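Uncharacterized protein (Bacteroides cellulosilyticus, PDB 5JVK) probably hydrolyses O-glycosidic bonds in carbohydrates, as a family 39 glycoside hydrolase of a gut symbiont. Local coordinates at residues Tyr149-Ser160 with Tyr206-Val215. Residues are numbered along the deposited sequence; the frame is centred on the assembly and turned at random.
Sequences YVMPEHMYQFVS and YAVKEMGNRV
Tyr149 and Tyr206 meet through their CB atoms and rings, the two side chains running antiparallel. Their planes are nearly parallel but offset, with little ring-on-ring overlap; the closer contacts are CH-pi. Tyr149 CB stands 3.5 Å from the Tyr206 ring centroid, almost on the normal, while Tyr206 CB lies over one face of the Tyr149 ring, nearer its rim. With CG anti to the backbone N (chi1 163°), Tyr206 lies under the 149-151 backbone, its OH beside the Met151 amide without bonding to it. Replacing Tyr206 with an alanine is likely to deprive Tyr149 CB of its aromatic face and open a gap beside the 149-151 backbone.

Sulfur and methyl groups fill the middle. Met151, bent at chi2 and chi3, brings CE to 3.7 Å from Ala207 CA and 3.9 Å from Glu210 CB. Its SD lies 3.5 Å from Met211 CE, the methyl that also meets Met155 CE. Farther along, Val159 CG2 touches both Met211 SD and Val215 CG2; Trp218 of strand 217-220 packs on Met211 from the barrel side.

Polar groups border this core. Tyr156 OH donates to Glu210 OE2 at 2.8 Å, on the anti side and 35° out of the carboxylate plane, with Met151 CG over one face of the Tyr156 ring. The Arg214 guanidinium lays one face over Val159 CG1, which is 3.6 Å from Arg214 NH2; that nitrogen forms a salt bridge with Glu163, farther along helix 153-164.

On the outside of the (beta/alpha)8 barrel, segments 153-160 and 206-211 run at 44°, their axes 12.6 Å apart at closest approach. Tyrosines, methionines and valines thus pack loop 149-152 and helix 153-160 on the end of helix 206-211 and its following turn, with a phenol-carboxylate bond and Arg214, in that turn, reaching back to helix 153-164.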
ATOM      1  N   TYR A 149       7.450 -27.685  16.160  1.00 53.12           N
ATOM      2  CA  TYR A 149       6.869 -26.636  15.323  1.00 51.58           C
ATOM      3  C   TYR A 149       5.348 -26.586  15.381  1.00 51.49           C
ATOM      4  O   TYR A 149       4.690 -27.574  15.707  1.00 52.24           O
ATOM      5  CB  TYR A 149       7.312 -26.818  13.873  1.00 50.73           C
ATOM      6  CG  TYR A 149       8.812 -26.867  13.688  1.00 50.06           C
ATOM      7  CD1 TYR A 149       9.419 -27.919  12.998  1.00 49.39           C
ATOM      8  CD2 TYR A 149       9.633 -25.862  14.207  1.00 50.27           C
ATOM      9  CE1 TYR A 149      10.796 -27.964  12.828  1.00 49.55           C
ATOM     10  CE2 TYR A 149      11.012 -25.901  14.044  1.00 49.56           C
ATOM     11  CZ  TYR A 149      11.587 -26.952  13.355  1.00 49.63           C
ATOM     12  OH  TYR A 149      12.952 -26.987  13.194  1.00 50.02           O
ATOM     13  N   VAL A 150       4.807 -25.413  15.061  1.00 51.22           N
ATOM     14  CA  VAL A 150       3.363 -25.198  14.963  1.00 51.26           C
ATOM     15  C   VAL A 150       3.082 -23.967  14.091  1.00 51.27           C
ATOM     16  O   VAL A 150       3.854 -23.010  14.104  1.00 51.20           O
ATOM     17  CB  VAL A 150       2.710 -25.043  16.361  1.00 51.64           C
ATOM     18  CG1 VAL A 150       3.206 -23.790  17.081  1.00 51.89           C
ATOM     19  CG2 VAL A 150       1.188 -25.043  16.259  1.00 52.06           C
ATOM     20  N   MET A 151       1.989 -24.013  13.328  1.00 50.64           N
ATOM     21  CA  MET A 151       1.552 -22.887  12.502  1.00 49.99           C
ATOM     22  C   MET A 151       0.468 -22.122  13.269  1.00 49.50           C
ATOM     23  O   MET A 151      -0.598 -22.684  13.527  1.00 49.44           O
ATOM     24  CB  MET A 151       1.003 -23.401  11.165  1.00 50.57           C
ATOM     25  CG  MET A 151       0.609 -22.323  10.161  1.00 50.91           C
ATOM     26  SD  MET A 151       1.936 -21.178   9.725  1.00 51.27           S
ATOM     27  CE  MET A 151       3.138 -22.284   8.996  1.00 50.91           C
ATOM     28  N   PRO A 152       0.729 -20.847  13.648  1.00 49.27           N
ATOM     29  CA  PRO A 152      -0.281 -20.088  14.409  1.00 49.10           C
ATOM     30  C   PRO A 152      -1.601 -19.886  13.666  1.00 49.22           C
ATOM     31  O   PRO A 152      -1.628 -19.926  12.434  1.00 48.33           O
ATOM     32  CB  PRO A 152       0.400 -18.735  14.659  1.00 49.11           C
ATOM     33  CG  PRO A 152       1.855 -19.007  14.538  1.00 49.34           C
ATOM     34  CD  PRO A 152       1.979 -20.076  13.497  1.00 49.38           C
ATOM     35  N   GLU A 153      -2.676 -19.668  14.420  1.00 49.94           N
ATOM     36  CA  GLU A 153      -4.023 -19.544  13.850  1.00 50.73           C
ATOM     37  C   GLU A 153      -4.164 -18.330  12.926  1.00 50.10           C
ATOM     38  O   GLU A 153      -4.822 -18.422  11.885  1.00 49.88           O
ATOM     39  CB  GLU A 153      -5.083 -19.503  14.967  1.00 51.73           C
ATOM     40  CG  GLU A 153      -6.542 -19.392  14.510  1.00 53.04           C
ATOM     41  CD  GLU A 153      -6.966 -20.468  13.517  1.00 54.60           C
ATOM     42  OE1 GLU A 153      -7.831 -20.179  12.662  1.00 55.72           O
ATOM     43  OE2 GLU A 153      -6.444 -21.604  13.583  1.00 55.81           O
ATOM     44  N   HIS A 154      -3.546 -17.209  13.300  1.00 49.07           N
ATOM     45  CA  HIS A 154      -3.611 -15.991  12.483  1.00 47.86           C
ATOM     46  C   HIS A 154      -3.027 -16.165  11.070  1.00 46.00           C
ATOM     47  O   HIS A 154      -3.497 -15.516  10.138  1.00 44.93           O
ATOM     48  CB  HIS A 154      -3.004 -14.774  13.211  1.00 48.61           C
ATOM     49  CG  HIS A 154      -1.525 -14.856  13.444  1.00 49.79           C
ATOM     50  ND1 HIS A 154      -0.602 -14.333  12.563  1.00 50.13           N
ATOM     51  CD2 HIS A 154      -0.810 -15.369  14.475  1.00 50.09           C
ATOM     52  CE1 HIS A 154       0.617 -14.536  13.032  1.00 49.76           C
ATOM     53  NE2 HIS A 154       0.518 -15.162  14.191  1.00 49.85           N
ATOM     54  N   MET A 155      -2.044 -17.055  10.910  1.00 44.74           N
ATOM     55  CA  MET A 155      -1.476 -17.345   9.583  1.00 44.70           C
ATOM     56  C   MET A 155      -2.469 -17.993   8.620  1.00 44.32           C
ATOM     57  O   MET A 155      -2.563 -17.580   7.462  1.00 44.71           O
ATOM     58  CB  MET A 155      -0.227 -18.226   9.689  1.00 45.18           C
ATOM     59  CG  MET A 155       1.039 -17.460  10.025  1.00 45.71           C
ATOM     60  SD  MET A 155       1.530 -16.271   8.758  1.00 45.98           S
ATOM     61  CE  MET A 155       1.882 -17.365   7.386  1.00 46.19           C
ATOM     62  N   TYR A 156      -3.190 -19.007   9.096  1.00 43.67           N
ATOM     63  CA  TYR A 156      -4.253 -19.644   8.305  1.00 43.03           C
ATOM     64  C   TYR A 156      -5.369 -18.649   7.967  1.00 42.17           C
ATOM     65  O   TYR A 156      -5.898 -18.670   6.853  1.00 42.12           O
ATOM     66  CB  TYR A 156      -4.844 -20.866   9.035  1.00 43.06           C
ATOM     67  CG  TYR A 156      -3.900 -22.054   9.157  1.00 42.68           C
ATOM     68  CD1 TYR A 156      -3.374 -22.672   8.019  1.00 42.66           C
ATOM     69  CD2 TYR A 156      -3.548 -22.574  10.406  1.00 42.51           C
ATOM     70  CE1 TYR A 156      -2.515 -23.760   8.122  1.00 42.57           C
ATOM     71  CE2 TYR A 156      -2.691 -23.663  10.519  1.00 42.31           C
ATOM     72  CZ  TYR A 156      -2.179 -24.254   9.374  1.00 42.61           C
ATOM     73  OH  TYR A 156      -1.331 -25.332   9.473  1.00 42.73           O
ATOM     74  N   GLN A 157      -5.714 -17.789   8.928  1.00 41.70           N
ATOM     75  CA  GLN A 157      -6.705 -16.720   8.725  1.00 41.86           C
ATOM     76  C   GLN A 157      -6.277 -15.728   7.637  1.00 41.26           C
ATOM     77  O   GLN A 157      -7.064 -15.421   6.734  1.00 40.54           O
ATOM     78  CB  GLN A 157      -6.982 -15.966  10.037  1.00 42.44           C
ATOM     79  CG  GLN A 157      -7.787 -16.758  11.060  1.00 43.18           C
ATOM     80  CD  GLN A 157      -7.993 -15.998  12.363  1.00 44.20           C
ATOM     81  OE1 GLN A 157      -7.046 -15.771  13.118  1.00 44.93           O
ATOM     82  NE2 GLN A 157      -9.237 -15.607  12.640  1.00 44.14           N
ATOM     83  N   PHE A 158      -5.038 -15.240   7.735  1.00 40.65           N
ATOM     84  CA  PHE A 158      -4.459 -14.317   6.738  1.00 39.90           C
ATOM     85  C   PHE A 158      -4.439 -14.908   5.326  1.00 39.61           C
ATOM     86  O   PHE A 158      -4.891 -14.265   4.376  1.00 39.36           O
ATOM     87  CB  PHE A 158      -3.025 -13.884   7.124  1.00 39.66           C
ATOM     88  CG  PHE A 158      -2.956 -12.568   7.853  1.00 39.46           C
ATOM     89  CD1 PHE A 158      -2.576 -12.504   9.192  1.00 39.16           C
ATOM     90  CD2 PHE A 158      -3.264 -11.382   7.193  1.00 39.62           C
ATOM     91  CE1 PHE A 158      -2.511 -11.287   9.857  1.00 38.85           C
ATOM     92  CE2 PHE A 158      -3.202 -10.164   7.854  1.00 39.07           C
ATOM     93  CZ  PHE A 158      -2.826 -10.116   9.188  1.00 38.61           C
ATOM     94  N   VAL A 159      -3.930 -16.132   5.206  1.00 39.07           N
ATOM     95  CA  VAL A 159      -3.718 -16.766   3.900  1.00 39.16           C
ATOM     96  C   VAL A 159      -5.035 -17.158   3.215  1.00 39.10           C
ATOM     97  O   VAL A 159      -5.186 -16.941   2.012  1.00 39.73           O
ATOM     98  CB  VAL A 159      -2.753 -17.973   4.004  1.00 39.22           C
ATOM     99  CG1 VAL A 159      -2.638 -18.717   2.675  1.00 39.37           C
ATOM    100  CG2 VAL A 159      -1.374 -17.502   4.448  1.00 39.42           C
ATOM    101  N   SER A 160      -5.981 -17.722   3.964  1.00 39.27           N
ATOM    102  CA  SER A 160      -7.279 -18.106   3.387  1.00 39.60           C
ATOM    103  C   SER A 160      -8.099 -16.879   2.971  1.00 38.70           C
ATOM    104  O   SER A 160      -8.717 -16.879   1.905  1.00 38.92           O
ATOM    105  CB  SER A 160      -8.081 -18.995   4.347  1.00 40.05           C
ATOM    106  OG  SER A 160      -8.645 -18.246   5.406  1.00 41.38           O
ATOM    107  N   TYR A 206      10.010 -25.109   7.848  1.00 41.53           N
ATOM    108  CA  TYR A 206       8.737 -25.713   8.267  1.00 42.13           C
ATOM    109  C   TYR A 206       7.544 -24.902   7.767  1.00 42.46           C
ATOM    110  O   TYR A 206       6.595 -25.465   7.210  1.00 43.08           O
ATOM    111  CB  TYR A 206       8.656 -25.854   9.796  1.00 42.32           C
ATOM    112  CG  TYR A 206       7.246 -26.074  10.304  1.00 42.96           C
ATOM    113  CD1 TYR A 206       6.511 -25.025  10.862  1.00 43.36           C
ATOM    114  CD2 TYR A 206       6.632 -27.322  10.191  1.00 43.28           C
ATOM    115  CE1 TYR A 206       5.213 -25.220  11.315  1.00 43.82           C
ATOM    116  CE2 TYR A 206       5.335 -27.526  10.640  1.00 43.51           C
ATOM    117  CZ  TYR A 206       4.630 -26.474  11.203  1.00 43.90           C
ATOM    118  OH  TYR A 206       3.345 -26.671  11.649  1.00 43.88           O
ATOM    119  N   ALA A 207       7.595 -23.588   7.993  1.00 42.11           N
ATOM    120  CA  ALA A 207       6.525 -22.674   7.575  1.00 41.75           C
ATOM    121  C   ALA A 207       6.314 -22.663   6.060  1.00 41.32           C
ATOM    122  O   ALA A 207       5.176 -22.617   5.591  1.00 40.70           O
ATOM    123  CB  ALA A 207       6.802 -21.263   8.077  1.00 41.51           C
ATOM    124  N   VAL A 208       7.415 -22.717   5.312  1.00 41.46           N
ATOM    125  CA  VAL A 208       7.379 -22.729   3.845  1.00 42.20           C
ATOM    126  C   VAL A 208       6.775 -24.036   3.312  1.00 43.25           C
ATOM    127  O   VAL A 208       5.958 -24.006   2.389  1.00 42.54           O
ATOM    128  CB  VAL A 208       8.789 -22.476   3.254  1.00 41.94           C
ATOM    129  CG1 VAL A 208       8.810 -22.681   1.743  1.00 42.38           C
ATOM    130  CG2 VAL A 208       9.264 -21.068   3.601  1.00 41.98           C
ATOM    131  N   LYS A 209       7.185 -25.164   3.896  1.00 45.31           N
ATOM    132  CA  LYS A 209       6.619 -26.487   3.580  1.00 46.68           C
ATOM    133  C   LYS A 209       5.101 -26.513   3.761  1.00 45.90           C
ATOM    134  O   LYS A 209       4.368 -26.959   2.877  1.00 45.17           O
ATOM    135  CB  LYS A 209       7.229 -27.571   4.483  1.00 48.75           C
ATOM    136  CG  LYS A 209       7.089 -28.993   3.955  1.00 50.46           C
ATOM    137  CD  LYS A 209       7.316 -30.012   5.064  1.00 52.09           C
ATOM    138  CE  LYS A 209       7.098 -31.438   4.583  1.00 52.98           C
ATOM    139  NZ  LYS A 209       8.212 -31.924   3.721  1.00 53.62           N
ATOM    140  N   GLU A 210       4.657 -26.027   4.920  1.00 45.54           N
ATOM    141  CA  GLU A 210       3.252 -26.061   5.327  1.00 45.86           C
ATOM    142  C   GLU A 210       2.363 -25.284   4.362  1.00 45.61           C
ATOM    143  O   GLU A 210       1.341 -25.796   3.903  1.00 45.84           O
ATOM    144  CB  GLU A 210       3.113 -25.489   6.746  1.00 46.61           C
ATOM    145  CG  GLU A 210       1.722 -25.579   7.372  1.00 47.86           C
ATOM    146  CD  GLU A 210       1.252 -26.998   7.648  1.00 48.59           C
ATOM    147  OE1 GLU A 210       2.083 -27.936   7.643  1.00 49.01           O
ATOM    148  OE2 GLU A 210       0.036 -27.170   7.882  1.00 48.87           O
ATOM    149  N   MET A 211       2.766 -24.052   4.066  1.00 45.27           N
ATOM    150  CA  MET A 211       2.026 -23.185   3.150  1.00 44.37           C
ATOM    151  C   MET A 211       2.185 -23.614   1.698  1.00 43.69           C
ATOM    152  O   MET A 211       1.217 -23.596   0.936  1.00 43.48           O
ATOM    153  CB  MET A 211       2.485 -21.731   3.305  1.00 44.53           C
ATOM    154  CG  MET A 211       2.166 -21.126   4.661  1.00 44.26           C
ATOM    155  SD  MET A 211       0.388 -20.968   4.887  1.00 45.28           S
ATOM    156  CE  MET A 211       0.288 -20.633   6.642  1.00 45.92           C
ATOM    157  N   GLY A 212       3.404 -23.993   1.322  1.00 43.07           N
ATOM    158  CA  GLY A 212       3.700 -24.384  -0.048  1.00 43.10           C
ATOM    159  C   GLY A 212       3.683 -23.166  -0.949  1.00 42.95           C
ATOM    160  O   GLY A 212       4.295 -22.143  -0.620  1.00 43.47           O
ATOM    161  N   ASN A 213       2.966 -23.271  -2.068  1.00 42.42           N
ATOM    162  CA  ASN A 213       2.812 -22.161  -3.019  1.00 41.82           C
ATOM    163  C   ASN A 213       1.568 -21.299  -2.749  1.00 40.71           C
ATOM    164  O   ASN A 213       1.183 -20.478  -3.583  1.00 41.21           O
ATOM    165  CB  ASN A 213       2.839 -22.691  -4.457  1.00 42.08           C
ATOM    166  CG  ASN A 213       4.209 -23.223  -4.851  1.00 43.64           C
ATOM    167  OD1 ASN A 213       5.067 -23.471  -3.996  1.00 44.26           O
ATOM    168  ND2 ASN A 213       4.427 -23.397  -6.150  1.00 44.61           N
ATOM    169  N   ARG A 214       0.963 -21.469  -1.573  1.00 39.23           N
ATOM    170  CA  ARG A 214      -0.004 -20.506  -1.048  1.00 38.17           C
ATOM    171  C   ARG A 214       0.699 -19.198  -0.647  1.00 37.12           C
ATOM    172  O   ARG A 214       0.075 -18.135  -0.636  1.00 36.46           O
ATOM    173  CB  ARG A 214      -0.751 -21.088   0.156  1.00 38.01           C
ATOM    174  CG  ARG A 214      -1.544 -22.358  -0.139  1.00 37.72           C
ATOM    175  CD  ARG A 214      -2.158 -22.929   1.131  1.00 37.44           C
ATOM    176  NE  ARG A 214      -3.309 -22.147   1.585  1.00 36.96           N
ATOM    177  CZ  ARG A 214      -3.884 -22.246   2.785  1.00 36.63           C
ATOM    178  NH1 ARG A 214      -3.437 -23.103   3.703  1.00 36.46           N
ATOM    179  NH2 ARG A 214      -4.929 -21.473   3.074  1.00 36.84           N
ATOM    180  N   VAL A 215       1.986 -19.301  -0.299  1.00 35.99           N
ATOM    181  CA  VAL A 215       2.852 -18.156  -0.010  1.00 34.54           C
ATOM    182  C   VAL A 215       4.168 -18.323  -0.778  1.00 33.51           C
ATOM    183  O   VAL A 215       4.999 -19.156  -0.418  1.00 33.78           O
ATOM    184  CB  VAL A 215       3.137 -18.048   1.506  1.00 34.57           C
ATOM    185  CG1 VAL A 215       4.033 -16.850   1.809  1.00 34.72           C
ATOM    186  CG2 VAL A 215       1.831 -17.957   2.292  1.00 34.32           C
TER